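Local structure of putative modulator of DNA gyrase (Bacteroides thetaiotaomicron, 1VPB) at residues L21-N32 against R87-I98; V111-Y119 against R175-G183. The protein is of uncertain function but probably acts as a metallopeptidase of the PmbA/TldD type. All blocks are in the same frame, centred on the assembly; numbering follows the deposited sequence.

Contact 1: residues L21-N32 against R87-I98; sequences LAQWAMDYALKN and RKELETFIKNGI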
loop_
_atom_site.group_PDB
_atom_site.type_symbol
_atom_site.label_atom_id
_atom_site.label_comp_id
_atom_site.label_asym_id
_atom_site.label_seq_id
_atom_site.Cartn_x
_atom_site.Cartn_y
_atom_site.Cartn_z
ATOM N N LEU A 21 30.464 -1.806 10.768
ATOM C CA LEU A 21 29.612 -0.610 10.910
ATOM C C LEU A 21 28.428 -0.941 11.816
ATOM O O LEU A 21 28.081 -0.166 12.733
ATOM C CB LEU A 21 29.124 -0.126 9.565
ATOM C CG LEU A 21 28.022 0.968 9.612
ATOM C CD1 LEU A 21 28.621 2.198 10.206
ATOM C CD2 LEU A 21 27.468 1.218 8.241
ATOM N N ALA A 22 27.855 -2.126 11.632
ATOM C CA ALA A 22 26.746 -2.551 12.518
ATOM C C ALA A 22 27.193 -2.716 13.949
ATOM O O ALA A 22 26.478 -2.327 14.884
ATOM C CB ALA A 22 26.124 -3.809 12.028
ATOM N N GLN A 23 28.405 -3.242 14.153
ATOM C CA GLN A 23 28.935 -3.477 15.466
ATOM C C GLN A 23 29.231 -2.128 16.134
ATOM O O GLN A 23 29.006 -1.973 17.337
ATOM C CB GLN A 23 30.207 -4.346 15.372
ATOM C CG GLN A 23 29.926 -5.832 15.058
ATOM C CD GLN A 23 31.161 -6.540 14.447
ATOM O OE1 GLN A 23 32.310 -6.052 14.592
ATOM N NE2 GLN A 23 30.918 -7.648 13.742
ATOM N N TRP A 24 29.712 -1.176 15.349
ATOM C CA TRP A 24 29.996 0.186 15.845
ATOM C C TRP A 24 28.682 0.840 16.309
ATOM O O TRP A 24 28.620 1.380 17.419
ATOM C CB TRP A 24 30.644 1.016 14.763
ATOM C CG TRP A 24 30.695 2.465 15.165
ATOM C CD1 TRP A 24 31.679 3.082 15.868
ATOM C CD2 TRP A 24 29.675 3.446 14.949
ATOM N NE1 TRP A 24 31.344 4.394 16.101
ATOM C CE2 TRP A 24 30.127 4.651 15.520
ATOM C CE3 TRP A 24 28.452 3.440 14.273
ATOM C CZ2 TRP A 24 29.373 5.824 15.487
ATOM C CZ3 TRP A 24 27.711 4.603 14.229
ATOM C CH2 TRP A 24 28.168 5.781 14.842
ATOM N N ALA A 25 27.616 0.667 15.531
ATOM C CA ALA A 25 26.312 1.256 15.865
ATOM C C ALA A 25 25.753 0.660 17.136
ATOM O O ALA A 25 25.216 1.394 17.967
ATOM C CB ALA A 25 25.319 1.130 14.718
ATOM N N MET A 26 25.881 -0.672 17.301
ATOM C CA MET A 26 25.455 -1.331 18.535
ATOM C C MET A 26 26.186 -0.720 19.736
ATOM O O MET A 26 25.603 -0.354 20.766
ATOM C CB MET A 26 25.731 -2.836 18.430
ATOM C CG MET A 26 25.517 -3.565 19.692
ATOM S SD MET A 26 23.791 -3.594 20.189
ATOM C CE MET A 26 23.326 -4.957 19.158
ATOM N N ASP A 27 27.515 -0.682 19.621
ATOM C CA ASP A 27 28.359 -0.188 20.704
ATOM C C ASP A 27 27.997 1.265 21.033
ATOM O O ASP A 27 27.906 1.611 22.217
ATOM C CB ASP A 27 29.832 -0.359 20.319
ATOM C CG ASP A 27 30.766 0.253 21.320
ATOM O OD1 ASP A 27 30.949 -0.381 22.386
ATOM O OD2 ASP A 27 31.333 1.349 21.112
ATOM N N TYR A 28 27.788 2.069 20.019
ATOM C CA TYR A 28 27.471 3.495 20.208
ATOM C C TYR A 28 26.149 3.604 20.959
ATOM O O TYR A 28 26.019 4.378 21.938
ATOM C CB TYR A 28 27.403 4.210 18.862
ATOM C CG TYR A 28 27.225 5.712 19.044
ATOM C CD1 TYR A 28 28.313 6.549 19.307
ATOM C CD2 TYR A 28 25.951 6.250 19.047
ATOM C CE1 TYR A 28 28.122 7.919 19.525
ATOM C CE2 TYR A 28 25.753 7.588 19.249
ATOM C CZ TYR A 28 26.839 8.413 19.502
ATOM O OH TYR A 28 26.529 9.749 19.734
ATOM N N ALA A 29 25.142 2.848 20.520
ATOM C CA ALA A 29 23.854 2.886 21.230
ATOM C C ALA A 29 23.985 2.496 22.719
ATOM O O ALA A 29 23.383 3.103 23.618
ATOM C CB ALA A 29 22.836 1.941 20.513
ATOM N N LEU A 30 24.754 1.432 23.006
ATOM C CA LEU A 30 24.915 0.926 24.351
ATOM C C LEU A 30 25.703 1.872 25.250
ATOM O O LEU A 30 25.378 1.991 26.443
ATOM C CB LEU A 30 25.599 -0.430 24.343
ATOM C CG LEU A 30 24.736 -1.580 23.760
ATOM C CD1 LEU A 30 25.626 -2.832 23.615
ATOM C CD2 LEU A 30 23.462 -1.835 24.509
ATOM N N LYS A 31 26.620 2.588 24.663
ATOM C CA LYS A 31 27.449 3.536 25.415
ATOM C C LYS A 31 26.744 4.869 25.632
ATOM O O LYS A 31 27.193 5.678 26.446
ATOM C CB LYS A 31 28.757 3.794 24.681
ATOM C CG LYS A 31 29.688 2.587 24.767
ATOM C CD LYS A 31 30.988 2.797 23.942
ATOM N N ASN A 32 25.662 5.134 24.918
ATOM C CA ASN A 32 25.002 6.471 24.938
ATOM C C ASN A 32 23.530 6.451 25.381
ATOM O O ASN A 32 22.821 7.400 25.072
ATOM C CB ASN A 32 25.131 7.109 23.578
ATOM C CG ASN A 32 26.527 7.608 23.310
ATOM O OD1 ASN A 32 26.906 8.653 23.835
ATOM N ND2 ASN A 32 27.323 6.840 22.588
ATOM N N ARG A 87 29.448 7.964 9.860
ATOM C CA ARG A 87 29.394 7.785 11.306
ATOM C C ARG A 87 29.005 9.120 12.007
ATOM O O ARG A 87 28.214 9.110 12.948
ATOM C CB ARG A 87 30.684 7.114 11.833
ATOM C CG ARG A 87 30.759 5.597 11.486
ATOM C CD ARG A 87 31.980 4.822 12.057
ATOM N NE ARG A 87 32.109 3.478 11.451
ATOM C CZ ARG A 87 32.851 2.456 11.926
ATOM N NH1 ARG A 87 33.563 2.574 13.044
ATOM N NH2 ARG A 87 32.873 1.293 11.270
ATOM N N LYS A 88 29.445 10.265 11.488
ATOM C CA LYS A 88 29.082 11.549 12.116
ATOM C C LYS A 88 27.565 11.803 12.145
ATOM O O LYS A 88 27.000 12.232 13.186
ATOM C CB LYS A 88 29.780 12.733 11.427
ATOM N N GLU A 89 26.904 11.551 11.017
ATOM C CA GLU A 89 25.467 11.696 10.983
ATOM C C GLU A 89 24.791 10.543 11.749
ATOM O O GLU A 89 23.745 10.777 12.360
ATOM C CB GLU A 89 24.902 11.831 9.575
ATOM C CG GLU A 89 25.156 10.672 8.646
ATOM C CD GLU A 89 24.938 11.040 7.179
ATOM O OE1 GLU A 89 24.372 12.141 6.916
ATOM O OE2 GLU A 89 25.332 10.207 6.307
ATOM N N LEU A 90 25.355 9.337 11.720
ATOM C CA LEU A 90 24.769 8.231 12.502
ATOM C C LEU A 90 24.827 8.520 13.979
ATOM O O LEU A 90 23.898 8.189 14.724
ATOM C CB LEU A 90 25.458 6.856 12.264
ATOM C CG LEU A 90 25.023 6.037 11.071
ATOM C CD1 LEU A 90 25.923 4.807 10.988
ATOM C CD2 LEU A 90 23.582 5.625 11.182
ATOM N N GLU A 91 25.919 9.101 14.457
ATOM C CA GLU A 91 26.017 9.454 15.901
ATOM C C GLU A 91 24.845 10.338 16.342
ATOM O O GLU A 91 24.171 10.072 17.354
ATOM C CB GLU A 91 27.353 10.159 16.219
ATOM C CG GLU A 91 28.571 9.225 16.155
ATOM C CD GLU A 91 29.890 9.878 16.515
ATOM O OE1 GLU A 91 29.898 11.117 16.694
ATOM O OE2 GLU A 91 30.899 9.148 16.682
ATOM N N THR A 92 24.603 11.396 15.584
ATOM C CA THR A 92 23.490 12.298 15.869
ATOM C C THR A 92 22.151 11.594 15.785
ATOM O O THR A 92 21.307 11.810 16.663
ATOM C CB THR A 92 23.515 13.444 14.861
ATOM O OG1 THR A 92 24.710 14.177 15.103
ATOM C CG2 THR A 92 22.364 14.446 15.102
ATOM N N PHE A 93 21.951 10.802 14.728
ATOM C CA PHE A 93 20.697 10.128 14.524
ATOM C C PHE A 93 20.396 9.164 15.673
ATOM O O PHE A 93 19.257 9.083 16.170
ATOM C CB PHE A 93 20.722 9.358 13.189
ATOM C CG PHE A 93 19.398 8.742 12.821
ATOM C CD1 PHE A 93 18.280 9.526 12.564
ATOM C CD2 PHE A 93 19.276 7.407 12.776
ATOM C CE1 PHE A 93 17.072 8.944 12.283
ATOM C CE2 PHE A 93 18.082 6.819 12.447
ATOM C CZ PHE A 93 17.014 7.564 12.176
ATOM N N ILE A 94 21.398 8.361 16.045
ATOM C CA ILE A 94 21.212 7.384 17.139
ATOM C C ILE A 94 20.983 8.104 18.462
ATOM O O ILE A 94 20.088 7.763 19.192
ATOM C CB ILE A 94 22.431 6.431 17.231
ATOM C CG1 ILE A 94 22.441 5.567 15.956
ATOM C CG2 ILE A 94 22.331 5.525 18.405
ATOM C CD1 ILE A 94 23.737 4.767 15.780
ATOM N N LYS A 95 21.800 9.108 18.767
ATOM C CA LYS A 95 21.620 9.786 20.060
ATOM C C LYS A 95 20.260 10.443 20.136
ATOM O O LYS A 95 19.607 10.412 21.208
ATOM C CB LYS A 95 22.766 10.777 20.282
ATOM C CG LYS A 95 22.750 11.473 21.650
ATOM C CD LYS A 95 22.800 10.472 22.860
ATOM C CE LYS A 95 23.358 11.155 24.128
ATOM N NZ LYS A 95 22.596 12.424 24.382
ATOM N N ASN A 96 19.822 11.062 19.048
ATOM C CA ASN A 96 18.504 11.677 19.018
ATOM C C ASN A 96 17.414 10.643 19.194
ATOM O O ASN A 96 16.474 10.913 19.900
ATOM C CB ASN A 96 18.294 12.471 17.746
ATOM C CG ASN A 96 19.103 13.761 17.751
ATOM O OD1 ASN A 96 19.647 14.184 18.806
ATOM N ND2 ASN A 96 19.177 14.417 16.594
ATOM N N GLY A 97 17.569 9.451 18.597
ATOM C CA GLY A 97 16.633 8.370 18.782
ATOM C C GLY A 97 16.523 7.893 20.230
ATOM O O GLY A 97 15.419 7.690 20.753
ATOM N N ILE A 98 17.679 7.797 20.879
ATOM C CA ILE A 98 17.737 7.374 22.280
ATOM C C ILE A 98 17.004 8.386 23.169
ATOM O O ILE A 98 16.149 8.036 23.975
ATOM C CB ILE A 98 19.215 7.185 22.724
ATOM C CG1 ILE A 98 19.825 5.973 22.042
ATOM C CG2 ILE A 98 19.307 7.046 24.209
ATOM C CD1 ILE A 98 21.326 5.796 22.226
HETATM O O HOH W 1 25.724 12.295 19.450
#
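Arg87 runs antiparallel to the Trp24 side chain, its extended chain laid over one face of the indole. Arg87 CD sits over the Trp24 five-membered ring, 3.9 Å from the centroid and almost on the ring normal, a CH-pi contact. Farther out the guanidinium lies flat on the indole in an off-centre cation-pi stack, the planes 27° apart and Arg87 CZ 4.3 Å from the centroid of the same ring. The arginine is poorly ordered, so the stack is probably not rigidly held. At the indole's edge, Glu91 CG comes to 3.6 Å from Trp24 CZ2. Leu90 CD1 meets Trp24 CZ3 at 3.7 Å, and with Ile94 these residues form the hole that takes Trp24 as a knob. Glu91 is set roughly perpendicular to both aromatic side chains, its CG also packing over a face of the Tyr28 ring. Tyr28 has CG anti to the backbone N (chi1 -174°), which swings the phenol across to helix 87-98. There Ile94 CG2 touches the ring edge, 3.7 Å from Tyr28 CD2, and a water lies 2.7 Å from Tyr28 OH. Asn32 ND2 stands above the centre of the Tyr28 ring while donating a nearly straight bond to Tyr28 O (2.9 Å), tying the side chain back to the helix end. Ile94 is the reciprocal knob, set among Trp24, Ala25, Tyr28 and Ala29, and Ile98 CD1 packs against the carbonyl oxygens of Ala29 and Asn32 where helix 21-31 ends. The axes of segments 21-31 and 87-98 cross at -43°, 9.9 Å apart at closest approach. Both helices pack on the antiparallel sheet: Ala25 and Leu90 share Leu67 of strand 58-73, Ala22 and Met26 reach strand 159-177, and Phe93 touches strand 76-82 and Ser63 of the second subunit.

Contact 2: residues V111-Y119 against R175-G183; sequences VLADPSRYY and RLISNGFEG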
loop_
_atom_site.group_PDB
_atom_site.type_symbol
_atom_site.label_atom_id
_atom_site.label_comp_id
_atom_site.label_asym_id
_atom_site.label_seq_id
_atom_site.Cartn_x
_atom_site.Cartn_y
_atom_site.Cartn_z
ATOM N N VAL A 111 11.307 -6.496 26.547
ATOM C CA VAL A 111 12.536 -7.069 27.014
ATOM C C VAL A 111 13.173 -7.909 25.909
ATOM O O VAL A 111 12.540 -8.255 24.942
ATOM C CB VAL A 111 12.320 -7.952 28.267
ATOM C CG1 VAL A 111 11.807 -7.113 29.430
ATOM C CG2 VAL A 111 11.422 -9.117 27.931
ATOM N N LEU A 112 14.459 -8.158 26.053
ATOM C CA LEU A 112 15.143 -9.060 25.117
ATOM C C LEU A 112 14.762 -10.479 25.502
ATOM O O LEU A 112 14.409 -10.781 26.646
ATOM C CB LEU A 112 16.656 -8.870 25.191
ATOM C CG LEU A 112 17.258 -7.525 24.682
ATOM C CD1 LEU A 112 18.764 -7.577 24.579
ATOM C CD2 LEU A 112 16.702 -7.162 23.406
ATOM N N ALA A 113 14.785 -11.336 24.499
ATOM C CA ALA A 113 14.575 -12.773 24.750
ATOM C C ALA A 113 15.690 -13.347 25.636
ATOM O O ALA A 113 16.804 -12.841 25.675
ATOM C CB ALA A 113 14.562 -13.516 23.413
ATOM N N ASP A 114 15.390 -14.457 26.307
ATOM C CA ASP A 114 16.365 -15.235 27.034
ATOM C C ASP A 114 17.358 -15.762 25.976
ATOM O O ASP A 114 16.905 -16.430 25.020
ATOM C CB ASP A 114 15.643 -16.407 27.654
ATOM C CG ASP A 114 16.546 -17.410 28.360
ATOM O OD1 ASP A 114 17.774 -17.520 28.191
ATOM O OD2 ASP A 114 16.008 -18.174 29.183
ATOM N N PRO A 115 18.634 -15.493 26.100
ATOM C CA PRO A 115 19.581 -15.883 25.037
ATOM C C PRO A 115 19.793 -17.375 24.872
ATOM O O PRO A 115 20.287 -17.769 23.808
ATOM C CB PRO A 115 20.864 -15.148 25.417
ATOM C CG PRO A 115 20.716 -15.000 26.842
ATOM C CD PRO A 115 19.336 -14.816 27.183
ATOM N N SER A 116 19.281 -18.151 25.810
ATOM C CA SER A 116 19.322 -19.630 25.700
ATOM C C SER A 116 18.406 -20.079 24.532
ATOM O O SER A 116 18.617 -21.168 23.945
ATOM C CB SER A 116 18.911 -20.267 27.003
ATOM O OG SER A 116 17.550 -20.175 27.198
ATOM N N ARG A 117 17.443 -19.210 24.157
ATOM C CA ARG A 117 16.541 -19.468 23.035
ATOM C C ARG A 117 17.049 -19.097 21.655
ATOM O O ARG A 117 16.388 -19.402 20.671
ATOM C CB ARG A 117 15.226 -18.708 23.245
ATOM C CG ARG A 117 14.525 -19.043 24.506
ATOM C CD ARG A 117 13.283 -18.196 24.719
ATOM N NE ARG A 117 12.319 -18.477 23.678
ATOM C CZ ARG A 117 11.574 -17.538 23.035
ATOM N NH1 ARG A 117 11.561 -16.234 23.378
ATOM N NH2 ARG A 117 10.776 -17.950 22.107
ATOM N N TYR A 118 18.175 -18.389 21.547
ATOM C CA TYR A 118 18.658 -17.955 20.280
ATOM C C TYR A 118 19.195 -19.085 19.398
ATOM O O TYR A 118 19.679 -20.089 19.927
ATOM C CB TYR A 118 19.795 -16.992 20.492
ATOM C CG TYR A 118 19.412 -15.630 21.073
ATOM C CD1 TYR A 118 18.187 -15.054 20.782
ATOM C CD2 TYR A 118 20.312 -14.925 21.879
ATOM C CE1 TYR A 118 17.877 -13.765 21.265
ATOM C CE2 TYR A 118 20.024 -13.647 22.311
ATOM C CZ TYR A 118 18.827 -13.080 22.006
ATOM O OH TYR A 118 18.447 -11.768 22.477
ATOM N N TYR A 119 19.096 -18.893 18.106
ATOM C CA TYR A 119 19.848 -19.743 17.172
ATOM C C TYR A 119 21.325 -19.692 17.515
ATOM O O TYR A 119 21.965 -18.656 17.576
ATOM C CB TYR A 119 19.592 -19.359 15.756
ATOM C CG TYR A 119 20.380 -20.176 14.743
ATOM C CD1 TYR A 119 20.214 -21.548 14.676
ATOM C CD2 TYR A 119 21.186 -19.576 13.820
ATOM C CE1 TYR A 119 20.919 -22.262 13.713
ATOM C CE2 TYR A 119 21.867 -20.305 12.864
ATOM C CZ TYR A 119 21.703 -21.670 12.855
ATOM O OH TYR A 119 22.413 -22.440 11.932
ATOM N N ARG A 175 22.304 -9.269 11.664
ATOM C CA ARG A 175 21.524 -8.946 12.857
ATOM C C ARG A 175 22.450 -9.061 14.055
ATOM O O ARG A 175 23.284 -9.983 14.127
ATOM C CB ARG A 175 20.353 -9.919 12.924
ATOM C CG ARG A 175 19.586 -9.925 14.212
ATOM C CD ARG A 175 18.042 -9.979 14.083
ATOM N NE ARG A 175 17.503 -8.642 13.937
ATOM C CZ ARG A 175 17.698 -7.658 14.800
ATOM N NH1 ARG A 175 18.353 -7.875 15.921
ATOM N NH2 ARG A 175 17.201 -6.456 14.565
ATOM N N LEU A 176 22.314 -8.115 15.003
ATOM C CA LEU A 176 23.004 -8.141 16.257
ATOM C C LEU A 176 22.015 -7.805 17.369
ATOM O O LEU A 176 21.160 -6.922 17.173
ATOM C CB LEU A 176 24.090 -7.056 16.273
ATOM C CG LEU A 176 25.262 -7.178 15.318
ATOM C CD1 LEU A 176 26.160 -5.905 15.392
ATOM C CD2 LEU A 176 26.040 -8.423 15.597
ATOM N N ILE A 177 22.110 -8.504 18.481
ATOM C CA ILE A 177 21.308 -8.222 19.673
ATOM C C ILE A 177 22.254 -8.161 20.835
ATOM O O ILE A 177 23.126 -9.003 20.963
ATOM C CB ILE A 177 20.178 -9.219 19.875
ATOM C CG1 ILE A 177 19.336 -9.359 18.595
ATOM C CG2 ILE A 177 19.321 -8.853 21.056
ATOM C CD1 ILE A 177 18.243 -10.424 18.748
ATOM N N SER A 178 22.123 -7.143 21.708
ATOM C CA SER A 178 23.156 -6.885 22.701
ATOM C C SER A 178 23.401 -7.912 23.817
ATOM O O SER A 178 24.363 -7.752 24.584
ATOM C CB SER A 178 22.851 -5.516 23.375
ATOM O OG SER A 178 21.592 -5.485 23.959
ATOM N N ASN A 179 22.497 -8.854 24.004
ATOM C CA ASN A 179 22.682 -9.932 24.972
ATOM C C ASN A 179 23.210 -11.226 24.287
ATOM O O ASN A 179 23.067 -12.311 24.872
ATOM C CB ASN A 179 21.448 -10.192 25.794
ATOM C CG ASN A 179 20.305 -10.780 24.989
ATOM O OD1 ASN A 179 20.363 -10.707 23.758
ATOM N ND2 ASN A 179 19.325 -11.399 25.687
ATOM N N GLY A 180 23.825 -11.071 23.141
ATOM C CA GLY A 180 24.703 -12.114 22.603
ATOM C C GLY A 180 24.133 -12.863 21.412
ATOM O O GLY A 180 24.298 -14.075 21.270
ATOM N N PHE A 181 23.525 -12.142 20.502
ATOM C CA PHE A 181 23.131 -12.717 19.217
ATOM C C PHE A 181 23.842 -12.059 18.038
ATOM O O PHE A 181 23.951 -10.827 17.975
ATOM C CB PHE A 181 21.642 -12.660 19.001
ATOM C CG PHE A 181 21.215 -13.374 17.715
ATOM C CD1 PHE A 181 21.316 -14.774 17.646
ATOM C CD2 PHE A 181 20.826 -12.692 16.611
ATOM C CE1 PHE A 181 20.977 -15.433 16.447
ATOM C CE2 PHE A 181 20.484 -13.332 15.397
ATOM C CZ PHE A 181 20.608 -14.718 15.318
ATOM N N GLU A 182 24.349 -12.880 17.087
ATOM C CA GLU A 182 24.817 -12.421 15.826
ATOM C C GLU A 182 24.326 -13.412 14.764
ATOM O O GLU A 182 24.512 -14.647 14.927
ATOM C CB GLU A 182 26.370 -12.360 15.816
ATOM C CG GLU A 182 26.960 -11.997 14.489
ATOM C CD GLU A 182 28.462 -12.134 14.435
ATOM O OE1 GLU A 182 28.957 -13.072 15.111
ATOM O OE2 GLU A 182 29.101 -11.340 13.712
ATOM N N GLY A 183 23.693 -12.909 13.739
ATOM C CA GLY A 183 23.149 -13.767 12.675
ATOM C C GLY A 183 23.133 -13.131 11.336
ATOM O O GLY A 183 23.105 -11.919 11.213
#
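The irregular 111-119 segment, with a 3-10 turn at 115-117, passes the tight connection between strands 159-177 and 181-198, bringing the CA atoms of Pro115 and Asn179 to 6.7 Å. Asn179 projects from that turn and grips the loop with both ends of its amide. Asn179 ND2 donates to Ala113 O (2.9 Å), nearly along the C=O axis though bent at the hydrogen (138°), and Asn179 OD1 accepts from Tyr118 OH at 2.5 Å, on a lone pair in the carbonyl plane. The amide stands almost perpendicular to the phenol ring (84°), its OD1 at the ring's edge. The hairpin turn contains a G1 beta bulge: Gly180 N and Phe181 N both donate to Ile177 O, with Gly180 at positive phi (108°), and Asn179 lies in the turn just before the bulge. Phe181 CB lies over one face of the Tyr118 ring, 4.0 Å from its centroid, and the two rings meet obliquely. Replacing Tyr118 by a phenylalanine would probably leave Asn179 OD1 without its hydroxyl partner and the amide freer to turn. Leu112 CD1 packs against Ile177 CG2 (3.8 Å) and the Asn179 amide, while Asp114 OD1 accepts from Ser116 N in an Asx turn.

How the contacts relate
Both contacts are partly buried and lie toward one end of the chain, their centres about 19 Å apart, and they meet at strand 159-177. Met26 of the first helix packs its CE against the backbone of Leu176 and Ser178, and Leu176 CD1 returns the contact at Ala22 and Gln23. Contact 1 is helix on helix, a broad aromatic and aliphatic interface whose outer rim is charged; contact 2 is smaller, loop on hairpin, and relies on two amide hydrogen bonds beside its aromatic pair. The helices lie on the six-stranded sheet, one reaching the second subunit, whereas contact 2 ties a hairpin of that sheet to the long linker, beside Tyr308 and Phe309.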